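Local coordinates for filamentous hemagglutinin (PDB 1RWR), which acts as an adhesin of Bordetella pertussis and carries a beta-helical domain that probably directs its export through the two-partner secretion pathway, at residues I230-S235 against G245-P250; S251-S256 against G271-K276; L263-V268 against A283-S288; G223-K228 against V241-S246; V167-A172 against Y215-T220. All coordinates share one frame; numbering follows the deposited sequence.

How the contacts relate
All five contacts belong to one parallel beta-helix, and they differ mainly in whether they run along a sheet or across the interior. Contacts 1 and 4 are buried; contacts 2, 3 and 5 are partly buried. Contacts 2 and 3 are strand-to-strand ladders toward the C-terminal end, each with an apolar inner face and a polar face bearing waters. Contact 5 is a similar ladder on the sheet that holds contact 3, and its outer face likewise carries a lysine and an aspartate. Contact 1 is apolar and spans two sheets, whereas contact 4 is a corner joined by a backbone bond and a glutamine amide. Contacts 1 and 4 share Gly245 and Ser246.

Contact 1. Residues I230-S235 against G245-P250; sequences ITLVSS and GSLSSP
With chi1 at -59° and chi2 at 174°, Ile230 has its CG1 branch beside the backbone N and stretched out fully, which carries CD1 to the backbone of 247-249. Leu247, likewise with CG beside its backbone N and extended beyond it, reaches back from the facing strand. The CD1 methyl of Ile230 does most of the touching: it lies 3.4 Å from the O atom of Ser248, 4.2 Å from CB of Ser249 and 4.4 Å from CB of Leu247. Further along strand 230-234, Leu232 CD1 and Leu247 CD1 come to 4.3 Å, a methyl-to-methyl contact at the ends of both leucines. The interaction is therefore van der Waals packing, and the backbones are too far apart to pair: the axes of strands 230-234 and 247-249 approach to 8.9 Å and their directions differ by 135°. Ser249 offers only its CB to the isoleucine. Its OG accepts from Ser251 N and has Gly227 O and Ala252 O as alternative acceptors, which holds this buried hydroxyl at the bend leading from strand 247-249 into strand 252-257. Met225 touches Ile230, Leu232 and Leu247, adding a fourth side chain to the apolar group. Side chains from two sheets, meeting in this way across one coil, form the aliphatic interior of a parallel beta-helix.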
# COMPACT_ATOMS: atom_id res chain seq x y z
N ILE A 230 -6.24 -7.59 -9.69
CA ILE A 230 -6.74 -7.16 -8.37
C ILE A 230 -6.86 -8.40 -7.48
O ILE A 230 -7.46 -9.42 -7.88
CB ILE A 230 -8.12 -6.49 -8.50
CG1 ILE A 230 -8.06 -5.27 -9.41
CG2 ILE A 230 -8.66 -6.07 -7.12
CD1 ILE A 230 -9.41 -4.67 -9.68
N THR A 231 -6.28 -8.31 -6.29
CA THR A 231 -6.34 -9.38 -5.33
C THR A 231 -6.78 -8.81 -3.98
O THR A 231 -6.18 -7.86 -3.50
CB THR A 231 -4.98 -10.00 -5.18
OG1 THR A 231 -4.55 -10.51 -6.45
CG2 THR A 231 -5.02 -11.20 -4.23
N LEU A 232 -7.82 -9.40 -3.40
CA LEU A 232 -8.30 -9.09 -2.06
C LEU A 232 -8.22 -10.33 -1.20
O LEU A 232 -8.78 -11.38 -1.57
CB LEU A 232 -9.72 -8.51 -2.08
CG LEU A 232 -10.05 -7.39 -3.10
CD1 LEU A 232 -11.56 -7.11 -3.03
CD2 LEU A 232 -9.28 -6.15 -2.85
N VAL A 233 -7.52 -10.22 -0.08
CA VAL A 233 -7.27 -11.33 0.79
C VAL A 233 -7.59 -10.92 2.23
O VAL A 233 -7.15 -9.87 2.68
CB VAL A 233 -5.81 -11.81 0.71
CG1 VAL A 233 -5.53 -12.86 1.81
CG2 VAL A 233 -5.48 -12.34 -0.69
N SER A 234 -8.34 -11.77 2.94
CA SER A 234 -8.64 -11.61 4.34
C SER A 234 -8.35 -12.95 4.99
O SER A 234 -8.90 -13.98 4.58
CB SER A 234 -10.12 -11.25 4.52
OG SER A 234 -10.46 -11.19 5.88
N SER A 235 -7.45 -12.97 5.95
CA SER A 235 -7.01 -14.24 6.51
C SER A 235 -7.59 -14.58 7.90
O SER A 235 -7.54 -15.75 8.30
CB SER A 235 -5.47 -14.28 6.47
OG SER A 235 -5.02 -13.26 7.26
N GLY A 245 -17.74 -1.29 -4.08
CA GLY A 245 -17.09 -0.56 -5.18
C GLY A 245 -16.83 -1.47 -6.38
O GLY A 245 -16.39 -2.59 -6.19
N SER A 246 -17.13 -1.02 -7.59
CA SER A 246 -16.97 -1.83 -8.80
C SER A 246 -15.51 -2.20 -8.96
O SER A 246 -14.65 -1.38 -8.70
CB SER A 246 -17.40 -1.03 -10.02
OG SER A 246 -18.79 -0.86 -9.94
N LEU A 247 -15.25 -3.44 -9.39
CA LEU A 247 -13.91 -3.91 -9.64
C LEU A 247 -13.78 -4.11 -11.13
O LEU A 247 -14.64 -4.77 -11.75
CB LEU A 247 -13.70 -5.23 -8.92
CG LEU A 247 -13.88 -5.17 -7.41
CD1 LEU A 247 -13.58 -6.54 -6.82
CD2 LEU A 247 -12.95 -4.17 -6.76
N SER A 248 -12.68 -3.64 -11.69
CA SER A 248 -12.43 -3.76 -13.12
C SER A 248 -11.00 -4.13 -13.34
O SER A 248 -10.13 -3.46 -12.82
CB SER A 248 -12.79 -2.42 -13.80
OG SER A 248 -12.67 -2.53 -15.21
N SER A 249 -10.73 -5.15 -14.15
CA SER A 249 -9.35 -5.59 -14.40
C SER A 249 -9.16 -6.23 -15.78
O SER A 249 -9.99 -7.06 -16.19
CB SER A 249 -8.93 -6.62 -13.36
OG SER A 249 -7.69 -7.17 -13.72
N PRO A 250 -8.10 -5.88 -16.50
CA PRO A 250 -7.84 -6.60 -17.75
C PRO A 250 -7.58 -8.08 -17.57
O PRO A 250 -7.86 -8.83 -18.49
CB PRO A 250 -6.63 -5.91 -18.32
CG PRO A 250 -6.03 -5.24 -17.23
CD PRO A 250 -7.17 -4.76 -16.33

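Contact 2. Residues S251-S256 against G271-K276; sequences SAITVS and GPLSLK
Val255 and Leu275 lie side by side on the inner face, pointing the same way, and the leucine can be traced outward from its backbone. Leu275 CB stands 4.4 Å from Val255 O, a loose approach. CG lies beside the backbone N (chi1 -46°), and from this fork CD2 turns back to the valine: Leu275 CD2 is 3.5 Å from Val255 CG2, which is tighter than usual for two carbons, and 3.7 Å from Val255 CB. The same methyl also meets Leu263; CD1 meets Leu263 too, slightly farther off. Ile253 and Leu273 repeat the pairing more loosely, Ile253 CB to Leu273 CG at 4.2 Å. Such columns of like residues at equivalent positions of successive coils are the internal ladders of a parallel beta-helix, and the backbone agrees: strands 252-256 and 272-276 run 4° from parallel with every residue from Ile253 to Ser256 in register. Bonds alternate between the strands. Ser274 N donates to Ile253 O at 2.9 Å and Val255 N to Ser274 O at 2.8 Å; Lys276 N to Val255 O follows, while Ile253 N to Pro272 O is longest, at 3.2 Å. On the opposite face two waters link the rungs. One joins Thr254 OG1 to Pro272 O, to which it donates. The other donates to Val255 O, already bonded to Lys276 N, and is also bonded to Ser274 OG.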
# COMPACT_ATOMS: atom_id res chain seq x y z
N SER A 251 -7.01 -8.50 -16.45
CA SER A 251 -6.41 -9.84 -16.40
C SER A 251 -6.83 -10.77 -15.27
O SER A 251 -6.77 -11.98 -15.43
CB SER A 251 -4.89 -9.71 -16.40
OG SER A 251 -4.45 -9.10 -17.60
N ALA A 252 -7.22 -10.24 -14.11
CA ALA A 252 -7.69 -11.11 -13.03
C ALA A 252 -8.26 -10.34 -11.87
O ALA A 252 -7.73 -9.31 -11.48
CB ALA A 252 -6.56 -12.01 -12.47
N ILE A 253 -9.28 -10.93 -11.27
CA ILE A 253 -9.77 -10.53 -9.95
C ILE A 253 -9.83 -11.79 -9.11
O ILE A 253 -10.49 -12.79 -9.48
CB ILE A 253 -11.15 -9.84 -10.05
CG1 ILE A 253 -11.06 -8.50 -10.78
CG2 ILE A 253 -11.80 -9.65 -8.67
CD1 ILE A 253 -12.41 -7.92 -11.19
N THR A 254 -9.16 -11.74 -7.99
CA THR A 254 -9.12 -12.86 -7.05
C THR A 254 -9.47 -12.36 -5.67
O THR A 254 -8.86 -11.41 -5.17
CB THR A 254 -7.72 -13.46 -7.03
OG1 THR A 254 -7.31 -13.75 -8.38
CG2 THR A 254 -7.67 -14.77 -6.26
N VAL A 255 -10.45 -13.00 -5.04
CA VAL A 255 -10.78 -12.71 -3.64
C VAL A 255 -10.72 -13.99 -2.82
O VAL A 255 -11.37 -15.00 -3.19
CB VAL A 255 -12.19 -12.06 -3.53
CG1 VAL A 255 -12.44 -11.64 -2.11
CG2 VAL A 255 -12.35 -10.92 -4.46
N SER A 256 -10.00 -13.94 -1.72
CA SER A 256 -9.86 -15.06 -0.78
C SER A 256 -10.24 -14.56 0.61
O SER A 256 -9.75 -13.52 1.08
CB SER A 256 -8.42 -15.58 -0.83
OG SER A 256 -8.13 -16.54 0.20
N GLY A 271 -9.30 -12.83 -18.47
CA GLY A 271 -8.78 -13.65 -17.40
C GLY A 271 -9.81 -14.10 -16.40
O GLY A 271 -10.99 -13.81 -16.57
N PRO A 272 -9.38 -14.80 -15.34
CA PRO A 272 -10.30 -15.39 -14.38
C PRO A 272 -10.78 -14.43 -13.30
O PRO A 272 -10.05 -13.56 -12.83
CB PRO A 272 -9.47 -16.49 -13.73
CG PRO A 272 -8.11 -15.92 -13.73
CD PRO A 272 -7.98 -15.16 -15.04
N LEU A 273 -12.03 -14.65 -12.91
CA LEU A 273 -12.63 -14.02 -11.74
C LEU A 273 -12.86 -15.16 -10.73
O LEU A 273 -13.63 -16.08 -10.98
CB LEU A 273 -13.92 -13.31 -12.17
CG LEU A 273 -14.38 -12.07 -11.42
CD1 LEU A 273 -15.42 -11.29 -12.18
CD2 LEU A 273 -14.94 -12.55 -10.09
N SER A 274 -12.13 -15.14 -9.63
CA SER A 274 -12.19 -16.23 -8.68
C SER A 274 -12.47 -15.73 -7.26
O SER A 274 -11.75 -14.83 -6.74
CB SER A 274 -10.89 -16.99 -8.75
OG SER A 274 -10.76 -17.88 -7.67
N LEU A 275 -13.51 -16.28 -6.64
CA LEU A 275 -13.91 -15.94 -5.28
C LEU A 275 -13.89 -17.19 -4.39
O LEU A 275 -14.56 -18.20 -4.67
CB LEU A 275 -15.28 -15.27 -5.25
CG LEU A 275 -15.57 -14.14 -6.29
CD1 LEU A 275 -17.00 -13.63 -6.14
CD2 LEU A 275 -14.60 -12.95 -6.19
N LYS A 276 -13.13 -17.15 -3.32
CA LYS A 276 -13.02 -18.31 -2.48
C LYS A 276 -13.18 -17.85 -1.05
O LYS A 276 -12.32 -17.13 -0.53
CB LYS A 276 -11.68 -19.04 -2.65
CG LYS A 276 -11.29 -19.44 -4.08
CD LYS A 276 -11.71 -20.86 -4.42
CE LYS A 276 -10.88 -21.47 -5.59
NZ LYS A 276 -11.43 -22.84 -5.90
O HOH W 1 -8.53 -14.89 -10.58
O HOH W 2 -9.75 -16.91 -4.76

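Contact 3. Residues L263-V268 against A283-S288; sequences LGDATV and AGKLAS
Ala266 and Leu286 make the close apolar meeting of this contact: Leu286 lays its CD2 methyl 3.7 Å from Ala266 CB. Alongside them the backbone bonds are regular. Ala266 N donates to Lys285 O, Ala287 N to Ala266 O, and Val268 N to Ala287 O, each at 3.0 Å. Strands 263-268 and 285-288 are neighbouring parallel rungs of the beta-helix, 3° apart in direction, and the chain turns a corner at Gly284, so the ladder gives way there. The evidence is in the bonding. Gly284 N reaches Leu263 O at 3.1 Å from well above its carbonyl plane, and has only a weak bond to Gly264 O. Asp265 and Lys285 stand side by side on the outer face, yet their charged atoms do not meet: Asp265 OD2 and Lys285 NZ are 5.1 Å apart. Instead, with Asp265 CG beside its backbone N (chi1 -64°), Asp265 OD1 is placed 3.5 Å from Lys285 CB and takes a long, weak bond from Lys285 N. Beyond them a water donates to Lys285 O and is bonded to Thr267 OG1, tying the two rungs together on this polar side. At the other end, Ser288 turns inward; its OG is bonded to Gly271 O and to Ala292 N, near the turns that enter strands 272-277 and 292-296.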
# COMPACT_ATOMS: atom_id res chain seq x y z
N LEU A 263 -19.53 -8.98 -2.89
CA LEU A 263 -19.09 -8.01 -3.89
C LEU A 263 -20.29 -7.39 -4.56
O LEU A 263 -21.40 -7.97 -4.57
CB LEU A 263 -18.24 -8.64 -5.02
CG LEU A 263 -16.96 -9.37 -4.62
CD1 LEU A 263 -16.22 -9.79 -5.88
CD2 LEU A 263 -16.05 -8.52 -3.69
N GLY A 264 -20.03 -6.24 -5.17
CA GLY A 264 -20.92 -5.65 -6.16
C GLY A 264 -20.60 -6.15 -7.55
O GLY A 264 -20.59 -7.36 -7.80
N ASP A 265 -20.40 -5.24 -8.48
CA ASP A 265 -20.04 -5.58 -9.86
C ASP A 265 -18.55 -5.88 -9.95
O ASP A 265 -17.73 -5.16 -9.36
CB ASP A 265 -20.38 -4.42 -10.80
CG ASP A 265 -21.84 -4.15 -10.86
OD1 ASP A 265 -22.64 -5.02 -10.50
OD2 ASP A 265 -22.29 -3.07 -11.26
N ALA A 266 -18.18 -6.91 -10.70
CA ALA A 266 -16.75 -7.18 -10.96
C ALA A 266 -16.62 -7.71 -12.37
O ALA A 266 -17.39 -8.60 -12.77
CB ALA A 266 -16.18 -8.19 -9.97
N THR A 267 -15.62 -7.21 -13.10
CA THR A 267 -15.42 -7.56 -14.49
C THR A 267 -13.96 -7.76 -14.78
O THR A 267 -13.16 -6.92 -14.43
CB THR A 267 -15.92 -6.41 -15.35
OG1 THR A 267 -17.28 -6.10 -15.02
CG2 THR A 267 -15.91 -6.75 -16.84
N VAL A 268 -13.63 -8.84 -15.47
CA VAL A 268 -12.28 -9.06 -15.95
C VAL A 268 -12.34 -9.17 -17.47
O VAL A 268 -13.15 -9.94 -17.97
CB VAL A 268 -11.72 -10.36 -15.38
CG1 VAL A 268 -10.30 -10.64 -15.88
CG2 VAL A 268 -11.79 -10.33 -13.84
N ALA A 283 -21.99 -12.12 -5.11
CA ALA A 283 -21.57 -11.05 -5.98
C ALA A 283 -22.78 -10.59 -6.80
O ALA A 283 -23.64 -11.40 -7.15
CB ALA A 283 -20.48 -11.48 -6.86
N GLY A 284 -22.79 -9.29 -7.05
CA GLY A 284 -23.82 -8.60 -7.82
C GLY A 284 -23.93 -8.98 -9.28
O GLY A 284 -24.91 -9.67 -9.63
N LYS A 285 -23.11 -8.39 -10.16
CA LYS A 285 -22.99 -8.81 -11.57
C LYS A 285 -21.52 -9.11 -11.83
O LYS A 285 -20.67 -8.23 -11.65
CB LYS A 285 -23.45 -7.74 -12.59
CG LYS A 285 -24.96 -7.37 -12.54
CD LYS A 285 -25.46 -6.62 -13.79
CE LYS A 285 -24.76 -5.26 -13.98
NZ LYS A 285 -25.36 -4.38 -15.06
N LEU A 286 -21.22 -10.33 -12.26
CA LEU A 286 -19.87 -10.70 -12.64
C LEU A 286 -19.78 -10.88 -14.16
O LEU A 286 -20.71 -11.40 -14.80
CB LEU A 286 -19.45 -11.99 -11.95
CG LEU A 286 -19.55 -12.01 -10.43
CD1 LEU A 286 -19.19 -13.37 -9.90
CD2 LEU A 286 -18.62 -10.95 -9.83
N ALA A 287 -18.66 -10.48 -14.76
CA ALA A 287 -18.46 -10.73 -16.18
C ALA A 287 -17.00 -10.94 -16.46
O ALA A 287 -16.16 -10.36 -15.78
CB ALA A 287 -18.99 -9.62 -17.01
N SER A 288 -16.72 -11.83 -17.41
CA SER A 288 -15.37 -12.08 -17.89
C SER A 288 -15.46 -12.11 -19.42
O SER A 288 -16.36 -12.77 -19.99
CB SER A 288 -14.82 -13.39 -17.33
OG SER A 288 -13.53 -13.71 -17.86
O HOH W 3 -19.89 -7.02 -14.10

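Contact 4. Residues G223-K228 against V241-S246; sequences GAMYGK and VRQLGS
Met225 N donates to Ser246 O at 2.9 Å, with an N-H...O angle of 162°; this backbone bond is nearly straight and free of the doubt that attaches to the next one. That bond comes from the amide of Gln243. Its NE2 donates to Gly223 O at 2.8 Å, though the position of NE2 is less certain because it sits too near a neighbour in the model. The other end of the amide, OE1, takes Gly245 N at 2.9 Å, from above the carbonyl plane rather than within it. CG of Gln243 is anti to the backbone N (chi1 175°), and a bend at chi2 of 45° brings the amide back over its own turn. Around these bonds the packing is close. Ala224 CB rests 3.5 Å from Ser246 O. Gly245 CA comes within 3.9 Å of Ala224 N, and the absence of a side chain at Gly245 lets it lie against Gly223 and Ala224. The side chain of Met225 faces the apolar interior. If NE2 is placed correctly, the buried amide has a partner at each end and probably ties two corner loops on successive coils of the beta-helix through backbone groups.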
# COMPACT_ATOMS: atom_id res chain seq x y z
N GLY A 223 -15.31 3.09 -3.30
CA GLY A 223 -14.05 2.35 -3.32
C GLY A 223 -13.86 1.51 -4.57
O GLY A 223 -13.33 0.40 -4.49
N ALA A 224 -14.24 2.03 -5.73
CA ALA A 224 -14.04 1.32 -7.00
C ALA A 224 -12.54 1.12 -7.26
O ALA A 224 -11.74 1.95 -6.87
CB ALA A 224 -14.66 2.09 -8.15
N MET A 225 -12.20 0.00 -7.88
CA MET A 225 -10.80 -0.32 -8.18
C MET A 225 -10.62 -0.72 -9.63
O MET A 225 -11.46 -1.43 -10.21
CB MET A 225 -10.31 -1.43 -7.29
CG MET A 225 -10.48 -1.17 -5.83
SD MET A 225 -9.85 -2.57 -4.82
CE MET A 225 -11.07 -3.35 -4.54
N TYR A 226 -9.49 -0.28 -10.20
CA TYR A 226 -9.09 -0.62 -11.56
C TYR A 226 -7.61 -0.97 -11.53
O TYR A 226 -6.77 -0.13 -11.25
CB TYR A 226 -9.43 0.54 -12.47
CG TYR A 226 -8.99 0.41 -13.92
CD1 TYR A 226 -9.37 -0.68 -14.68
CD2 TYR A 226 -8.24 1.41 -14.53
CE1 TYR A 226 -8.97 -0.81 -16.01
CE2 TYR A 226 -7.84 1.28 -15.87
CZ TYR A 226 -8.22 0.16 -16.59
OH TYR A 226 -7.89 -0.03 -17.92
N GLY A 227 -7.29 -2.24 -11.79
CA GLY A 227 -5.93 -2.72 -11.69
C GLY A 227 -5.68 -3.87 -12.64
O GLY A 227 -6.61 -4.54 -13.09
N LYS A 228 -4.41 -4.06 -12.99
CA LYS A 228 -4.00 -5.07 -13.97
C LYS A 228 -4.42 -6.46 -13.51
O LYS A 228 -5.00 -7.23 -14.26
CB LYS A 228 -2.48 -4.97 -14.24
CG LYS A 228 -1.95 -5.95 -15.26
CD LYS A 228 -0.56 -5.57 -15.71
CE LYS A 228 0.46 -5.79 -14.63
NZ LYS A 228 1.75 -5.23 -15.09
N VAL A 241 -15.00 -10.04 3.65
CA VAL A 241 -14.62 -9.08 2.65
C VAL A 241 -15.88 -8.53 2.02
O VAL A 241 -16.62 -9.27 1.40
CB VAL A 241 -13.78 -9.71 1.53
CG1 VAL A 241 -13.49 -8.68 0.43
CG2 VAL A 241 -12.51 -10.28 2.08
N ARG A 242 -16.12 -7.25 2.22
CA ARG A 242 -17.22 -6.55 1.58
C ARG A 242 -16.62 -5.49 0.69
O ARG A 242 -15.88 -4.62 1.13
CB ARG A 242 -18.15 -5.90 2.58
CG ARG A 242 -19.33 -5.18 1.88
CD ARG A 242 -20.45 -4.82 2.81
NE ARG A 242 -20.02 -3.93 3.89
CZ ARG A 242 -20.81 -3.54 4.87
NH1 ARG A 242 -22.06 -3.95 4.91
NH2 ARG A 242 -20.34 -2.73 5.82
N GLN A 243 -16.96 -5.54 -0.58
CA GLN A 243 -16.45 -4.58 -1.53
C GLN A 243 -17.55 -4.27 -2.50
O GLN A 243 -17.75 -5.00 -3.49
CB GLN A 243 -15.21 -5.14 -2.25
CG GLN A 243 -14.60 -4.27 -3.41
CD GLN A 243 -14.42 -2.73 -3.17
OE1 GLN A 243 -15.33 -2.04 -2.74
NE2 GLN A 243 -13.26 -2.20 -3.53
N LEU A 244 -18.28 -3.19 -2.20
CA LEU A 244 -19.39 -2.74 -3.03
C LEU A 244 -18.95 -1.83 -4.18
O LEU A 244 -19.72 -1.62 -5.12
CB LEU A 244 -20.42 -2.02 -2.19
CG LEU A 244 -20.93 -2.74 -0.95
CD1 LEU A 244 -21.98 -1.90 -0.26
CD2 LEU A 244 -21.46 -4.09 -1.33
N GLY A 245 -17.74 -1.29 -4.08
CA GLY A 245 -17.09 -0.56 -5.18
C GLY A 245 -16.83 -1.47 -6.38
O GLY A 245 -16.39 -2.59 -6.19
N SER A 246 -17.13 -1.02 -7.59
CA SER A 246 -16.97 -1.83 -8.80
C SER A 246 -15.51 -2.20 -8.96
O SER A 246 -14.65 -1.38 -8.70
CB SER A 246 -17.40 -1.03 -10.02
OG SER A 246 -18.79 -0.86 -9.94

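Contact 5. Residues V167-A172 against Y215-T220; sequences VKLQGA and YAIDGT
Asp218 O is held by two donors: Leu169 N at 2.9 Å, with a straight N-H...O angle of 171° but tilted from the carbonyl plane, and a water that also accepts from Gln170 NE2. The bond belongs to a parallel beta-helix ladder, in which Val167, Lys168 and Leu169 pair with Ile217, Asp218 and Gly219, although 42 residues, with an excursion through strands 191-194 and 199-202, separate the segments. Three more backbone bonds complete it. Val167 N donates to Ala216 O at 2.8 Å, Asp218 N to Val167 O at 3.0 Å, and Thr220 N to Leu169 O at 3.0 Å. On the inner face Leu169 CG lies beside its backbone N (chi1 -57°), which turns Leu169 CD1 to Ile217 CG2 at 3.9 Å. Leu169 CB lies 3.7 Å from Gly219 CA, a close approach that glycine allows because it carries no side chain. The outer face is polar. Lys168 NZ and Asp218 OD2 are 5.1 Å apart and are bridged by a water, its bond to the lysine weak. NZ also donates to a second water that can donate to Val167 O or Tyr215 O, with more acceptors near it than protons. The carboxylate of Asp218 finds its main partner outside the pair, in a salt bridge to Arg242 on the next rung, which probably stabilises its charge. At the edge of the ladder the aliphatic part of Gln170 lies against the threonine methyl, Gln170 CG to Thr220 CG2 at 4.0 Å.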
# COMPACT_ATOMS: atom_id res chain seq x y z
N VAL A 167 -8.95 -2.95 6.60
CA VAL A 167 -8.83 -2.01 5.49
C VAL A 167 -10.21 -1.45 5.15
O VAL A 167 -11.16 -2.22 5.02
CB VAL A 167 -8.16 -2.61 4.25
CG1 VAL A 167 -8.02 -1.55 3.14
CG2 VAL A 167 -6.84 -3.21 4.58
N LYS A 168 -10.30 -0.14 5.03
CA LYS A 168 -11.54 0.54 4.62
C LYS A 168 -11.26 1.25 3.29
O LYS A 168 -10.28 2.00 3.18
CB LYS A 168 -11.97 1.51 5.69
CG LYS A 168 -12.35 0.74 6.98
CD LYS A 168 -12.73 1.61 8.13
CE LYS A 168 -13.28 0.75 9.34
NZ LYS A 168 -13.57 -0.75 9.15
N LEU A 169 -12.11 0.99 2.30
CA LEU A 169 -11.95 1.54 0.96
C LEU A 169 -13.11 2.47 0.66
O LEU A 169 -14.20 2.01 0.29
CB LEU A 169 -11.87 0.43 -0.07
CG LEU A 169 -10.77 -0.61 0.16
CD1 LEU A 169 -10.97 -1.85 -0.69
CD2 LEU A 169 -9.38 0.05 -0.04
N GLN A 170 -12.87 3.76 0.84
CA GLN A 170 -13.88 4.81 0.66
C GLN A 170 -13.49 5.83 -0.42
O GLN A 170 -14.00 6.96 -0.46
CB GLN A 170 -14.17 5.48 1.99
CG GLN A 170 -14.75 4.51 3.00
CD GLN A 170 -14.68 5.01 4.44
OE1 GLN A 170 -14.38 6.17 4.71
NE2 GLN A 170 -14.99 4.12 5.37
N GLY A 171 -12.59 5.40 -1.31
CA GLY A 171 -12.16 6.18 -2.45
C GLY A 171 -11.54 5.24 -3.46
O GLY A 171 -11.20 4.10 -3.11
N ALA A 172 -11.40 5.70 -4.69
CA ALA A 172 -11.00 4.82 -5.79
C ALA A 172 -9.51 4.56 -5.80
O ALA A 172 -8.70 5.41 -5.43
CB ALA A 172 -11.45 5.39 -7.09
N TYR A 215 -16.25 -6.89 8.94
CA TYR A 215 -15.58 -6.88 7.67
C TYR A 215 -14.13 -6.48 7.83
O TYR A 215 -13.86 -5.37 8.26
CB TYR A 215 -16.30 -5.90 6.72
CG TYR A 215 -17.68 -6.38 6.46
CD1 TYR A 215 -17.88 -7.55 5.77
CD2 TYR A 215 -18.77 -5.71 6.97
CE1 TYR A 215 -19.16 -8.04 5.53
CE2 TYR A 215 -20.05 -6.18 6.74
CZ TYR A 215 -20.23 -7.35 6.04
OH TYR A 215 -21.50 -7.81 5.82
N ALA A 216 -13.20 -7.37 7.51
CA ALA A 216 -11.79 -7.06 7.51
C ALA A 216 -11.38 -6.12 6.37
O ALA A 216 -10.45 -5.31 6.52
CB ALA A 216 -11.00 -8.35 7.41
N ILE A 217 -12.07 -6.25 5.25
CA ILE A 217 -11.97 -5.30 4.12
C ILE A 217 -13.39 -4.83 3.93
O ILE A 217 -14.31 -5.66 3.77
CB ILE A 217 -11.44 -5.96 2.83
CG1 ILE A 217 -10.05 -6.54 3.07
CG2 ILE A 217 -11.47 -4.97 1.67
CD1 ILE A 217 -9.45 -7.35 1.96
N ASP A 218 -13.58 -3.53 3.94
CA ASP A 218 -14.89 -2.95 3.73
C ASP A 218 -14.78 -1.79 2.77
O ASP A 218 -14.26 -0.76 3.11
CB ASP A 218 -15.45 -2.50 5.07
CG ASP A 218 -16.92 -2.21 5.02
OD1 ASP A 218 -17.55 -2.37 3.97
OD2 ASP A 218 -17.51 -1.77 6.04
N GLY A 219 -15.23 -2.02 1.53
CA GLY A 219 -15.26 -1.00 0.50
C GLY A 219 -16.69 -0.56 0.22
O GLY A 219 -17.56 -1.37 0.07
N THR A 220 -16.90 0.74 0.17
CA THR A 220 -18.19 1.32 -0.23
C THR A 220 -18.25 1.51 -1.74
O THR A 220 -17.29 1.26 -2.43
CB THR A 220 -18.37 2.70 0.43
OG1 THR A 220 -17.36 3.60 -0.03
CG2 THR A 220 -18.14 2.67 1.93
O HOH W 4 -12.62 -2.92 7.60
O HOH W 5 -16.70 -2.04 8.74
O HOH W 6 -15.54 1.39 4.56